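Local coordinates for protein glycoside hydrolase family 12 (Spirochaeta thermophila, PDB 5LU3) that is probably a cellulase that works on polysaccharides, represented here by its carbohydrate-binding module of family 64, a type A module that binds calcium, at residues R53-Q57 with H58-P62. Sequence-based numbering, arbitrary orientation.
With 2NV (3,6,9,12,15-pentaoxaoctadecan-17-amine), chain B; FMT (formic acid), chain F.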
ATOM      1  N   ARG A  53      -4.883   6.601  -5.409  1.00 12.16           N
ATOM      2  CA  ARG A  53      -3.898   7.134  -6.340  1.00 12.24           C
ATOM      3  C   ARG A  53      -2.845   6.084  -6.645  1.00 11.28           C
ATOM      4  O   ARG A  53      -2.438   5.326  -5.785  1.00 13.75           O
ATOM      5  CB  ARG A  53      -3.229   8.382  -5.763  1.00 15.12           C
ATOM      6  CG  ARG A  53      -4.202   9.517  -5.537  1.00 16.80           C
ATOM      7  CD  ARG A  53      -3.554  10.736  -4.895  1.00 19.07           C
ATOM      8  NE  ARG A  53      -4.558  11.769  -4.685  1.00 19.72           N
ATOM      9  CZ  ARG A  53      -4.836  12.787  -5.499  1.00 19.34           C
ATOM     10  NH1 ARG A  53      -4.124  13.040  -6.589  1.00 24.73           N
ATOM     11  NH2 ARG A  53      -5.810  13.623  -5.165  1.00 20.26           N
ATOM     12  N   TRP A  54      -2.374   6.091  -7.885  1.00 10.24           N
ATOM     13  CA  TRP A  54      -1.313   5.219  -8.324  1.00  9.19           C
ATOM     14  C   TRP A  54       0.030   5.853  -7.967  1.00  9.57           C
ATOM     15  O   TRP A  54       0.276   7.038  -8.262  1.00 11.80           O
ATOM     16  CB  TRP A  54      -1.411   5.035  -9.832  1.00 10.45           C
ATOM     17  CG  TRP A  54      -0.514   3.988 -10.427  1.00 10.52           C
ATOM     18  CD1 TRP A  54      -0.911   2.781 -10.894  1.00 11.71           C
ATOM     19  CD2 TRP A  54       0.892   4.092 -10.751  1.00  9.97           C
ATOM     20  NE1 TRP A  54       0.149   2.096 -11.433  1.00 11.77           N
ATOM     21  CE2 TRP A  54       1.270   2.880 -11.365  1.00 10.82           C
ATOM     22  CE3 TRP A  54       1.863   5.081 -10.584  1.00 10.26           C
ATOM     23  CZ2 TRP A  54       2.569   2.627 -11.805  1.00 10.89           C
ATOM     24  CZ3 TRP A  54       3.173   4.812 -11.029  1.00 11.24           C
ATOM     25  CH2 TRP A  54       3.509   3.596 -11.632  1.00 11.20           C
ATOM     26  N   VAL A  55       0.894   5.064  -7.340  1.00  9.07           N
ATOM     27  CA  VAL A  55       2.245   5.507  -7.019  1.00  9.65           C
ATOM     28  C   VAL A  55       3.216   4.342  -7.160  1.00  8.95           C
ATOM     29  O   VAL A  55       2.882   3.208  -6.857  1.00 10.34           O
ATOM     30  CB  VAL A  55       2.280   6.085  -5.564  1.00 10.40           C
ATOM     31  CG1 VAL A  55       1.916   5.056  -4.510  1.00 11.43           C
ATOM     32  CG2 VAL A  55       3.607   6.708  -5.209  1.00 12.85           C
ATOM     33  N   ALA A  56       4.416   4.613  -7.656  1.00  8.71           N
ATOM     34  CA  ALA A  56       5.421   3.581  -7.710  1.00  9.65           C
ATOM     35  C   ALA A  56       5.956   3.372  -6.312  1.00  9.49           C
ATOM     36  O   ALA A  56       6.093   4.324  -5.528  1.00  9.73           O
ATOM     37  CB  ALA A  56       6.526   3.947  -8.676  1.00  9.99           C
ATOM     38  N   GLN A  57       6.285   2.132  -5.980  1.00  8.29           N
ATOM     39  CA  GLN A  57       6.847   1.848  -4.667  1.00  8.79           C
ATOM     40  C   GLN A  57       8.070   2.688  -4.337  1.00  8.38           C
ATOM     41  O   GLN A  57       8.211   3.157  -3.203  1.00  9.31           O
ATOM     42  CB  GLN A  57       7.173   0.371  -4.565  1.00  9.16           C
ATOM     43  CG  GLN A  57       5.935  -0.534  -4.551  1.00  8.62           C
ATOM     44  CD  GLN A  57       6.262  -1.977  -4.831  1.00 10.06           C
ATOM     45  OE1 GLN A  57       7.376  -2.442  -4.549  1.00 10.09           O
ATOM     46  NE2 GLN A  57       5.312  -2.695  -5.393  1.00 10.44           N
ATOM     47  N   HIS A  58       8.936   2.914  -5.338  1.00  8.95           N
ATOM     48  CA  HIS A  58      10.159   3.677  -5.123  1.00 10.32           C
ATOM     49  C   HIS A  58       9.895   5.139  -4.857  1.00 10.28           C
ATOM     50  O   HIS A  58      10.806   5.852  -4.425  1.00 12.76           O
ATOM     51  CB  HIS A  58      11.127   3.514  -6.314  1.00 11.29           C
ATOM     52  CG  HIS A  58      10.726   4.256  -7.528  1.00 11.59           C
ATOM     53  ND1 HIS A  58      10.094   3.674  -8.604  1.00 11.51           N
ATOM     54  CD2 HIS A  58      10.856   5.562  -7.835  1.00 13.65           C
ATOM     55  CE1 HIS A  58       9.848   4.594  -9.521  1.00 13.61           C
ATOM     56  NE2 HIS A  58      10.262   5.759  -9.056  1.00 15.18           N
ATOM     57  N   GLN A  59       8.683   5.613  -5.096  1.00  9.93           N
ATOM     58  CA  GLN A  59       8.302   7.000  -4.756  1.00  9.81           C
ATOM     59  C   GLN A  59       7.891   7.181  -3.286  1.00 10.22           C
ATOM     60  O   GLN A  59       7.808   8.301  -2.817  1.00 13.24           O
ATOM     61  CB  GLN A  59       7.148   7.463  -5.634  1.00  9.54           C
ATOM     62  CG  GLN A  59       7.494   7.527  -7.108  1.00  8.46           C
ATOM     63  CD  GLN A  59       6.329   8.054  -7.930  1.00  8.59           C
ATOM     64  OE1 GLN A  59       5.347   7.329  -8.153  1.00 10.16           O
ATOM     65  NE2 GLN A  59       6.403   9.295  -8.345  1.00  8.43           N
ATOM     66  N   VAL A  60       7.644   6.068  -2.592  1.00  9.18           N
ATOM     67  CA  VAL A  60       7.133   6.087  -1.227  1.00  9.65           C
ATOM     68  C   VAL A  60       8.310   5.968  -0.271  1.00  9.33           C
ATOM     69  O   VAL A  60       8.973   4.910  -0.218  1.00  9.77           O
ATOM     70  CB  VAL A  60       6.127   4.950  -0.970  1.00 10.03           C
ATOM     71  CG1 VAL A  60       5.544   5.098   0.418  1.00 10.59           C
ATOM     72  CG2 VAL A  60       5.023   4.939  -2.025  1.00 11.00           C
ATOM     73  N   PRO A  61       8.584   7.026   0.510  1.00  9.85           N
ATOM     74  CA  PRO A  61       9.711   6.918   1.430  1.00  9.62           C
ATOM     75  C   PRO A  61       9.496   5.858   2.486  1.00  9.64           C
ATOM     76  O   PRO A  61       8.388   5.748   3.030  1.00 10.25           O
ATOM     77  CB  PRO A  61       9.772   8.307   2.070  1.00 11.33           C
ATOM     78  CG  PRO A  61       8.988   9.220   1.161  1.00 12.93           C
ATOM     79  CD  PRO A  61       7.931   8.346   0.584  1.00 10.94           C
ATOM     80  N   PRO A  62      10.535   5.059   2.773  1.00 10.34           N
ATOM     81  CA  PRO A  62      10.433   4.152   3.899  1.00 10.58           C
ATOM     82  C   PRO A  62      10.458   4.937   5.209  1.00 10.43           C
ATOM     83  O   PRO A  62      10.819   6.105   5.247  1.00 12.25           O
ATOM     84  CB  PRO A  62      11.719   3.308   3.785  1.00 11.95           C
ATOM     85  CG  PRO A  62      12.689   4.219   3.145  1.00 13.68           C
ATOM     86  CD  PRO A  62      11.875   5.019   2.153  1.00 12.05           C
TER
HETATM   87  N1  2NV B 101       3.447   0.749 -20.624  1.00 34.09           N
HETATM   88  C2  2NV B 101       2.092   1.065 -20.209  1.00 34.29           C
HETATM   89  C3  2NV B 101       2.105   1.033 -18.683  1.00 29.39           C
HETATM   90  O4  2NV B 101       0.851   0.769 -18.133  1.00 34.17           O
HETATM   91  C5  2NV B 101       0.703   1.082 -16.751  1.00 25.41           C
HETATM   92  C6  2NV B 101       0.826   2.597 -16.514  1.00 19.53           C
HETATM   93  O7  2NV B 101       0.873   2.835 -15.143  1.00 26.35           O
HETATM   94  C8  2NV B 101       1.053   4.179 -14.787  1.00 24.48           C
HETATM   95  C9  2NV B 101      -0.295   4.830 -14.856  1.00 19.90           C
HETATM   96  O10 2NV B 101      -1.079   4.435 -13.798  1.00 27.68           O
HETATM   97  C11 2NV B 101      -2.033   5.435 -13.449  1.00 24.66           C
HETATM   98  C12 2NV B 101      -3.109   5.360 -14.504  1.00 22.13           C
HETATM   99  O13 2NV B 101      -4.052   6.375 -14.520  1.00 30.90           O
HETATM  100  C14 2NV B 101      -4.898   6.375 -15.668  1.00 27.26           C
HETATM  101  C15 2NV B 101      -4.087   6.913 -16.843  1.00 25.04           C
HETATM  102  O16 2NV B 101      -4.798   7.021 -18.057  1.00 45.31           O
HETATM  103  C17 2NV B 101      -4.040   7.514 -19.141  1.00 47.41           C
HETATM  104  C18 2NV B 101      -4.093   9.048 -19.183  1.00 44.96           C
HETATM  105  C2A 2NV B 101       1.788   2.462 -20.774  1.00 38.81           C
HETATM  106  C   FMT F 105       6.420  -6.709  -6.092  1.00 14.71           C
HETATM  107  O1  FMT F 105       6.318  -5.400  -6.178  1.00 20.22           O
HETATM  108  O2  FMT F 105       5.413  -7.581  -5.923  1.00 23.44           O
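Between A56 and Q59 the chain is tied twice, by side chain and by backbone. The amide N of A56 donates to OE1 of Q59 at 2.9 Å, nearly straight (163°), meeting a lone pair in the carbonyl plane. A glutamine suits this place because its chain reaches back to A56 N and its amide oxygen can accept that N-H; with CG anti to its own carbonyl carbon (chi1 -64°), the extended chain runs back along the strand. Q59 N donates to A56 O at 2.9 Å, and V60 N to Q57 O at 3.0 Å, the i to i+3 pattern of a 3-10 turn.

Apolar contacts fill in around these bonds. The CG2 methyl of V55 lies 3.6 Å from CB of Q59 and 3.9 Å from CG2 of V60, whose side chain crosses it at about a right angle. A56 CB approaches the H58 ring obliquely, 3.5 Å from CE1, where a methyl is small enough to fit; the ring also meets W31 edge-to-face.

W54 is partly exposed: O10 of the bound polyether 2NV lies over one indole face, 3.3 Å from CD1, and the indole stacks with Y34. A serine here would probably leave Y34 without its stacking partner and the polyether without a flat surface. Such a stacked aromatic is consistent with the flat surfaces by which type A modules bind crystalline polysaccharide.

The extended side chain of Q57 leaves the turn in another direction, NE2 donating to O1 of the bound formic acid at 3.0 Å and to Y34 O, OE1 accepting from S26 N.

The whole joins edge strand 55-56, paired antiparallel with strand 33-40 through V55 with V35, to the loop leading toward strand 68-74, where V60 O accepts from W68 NE1.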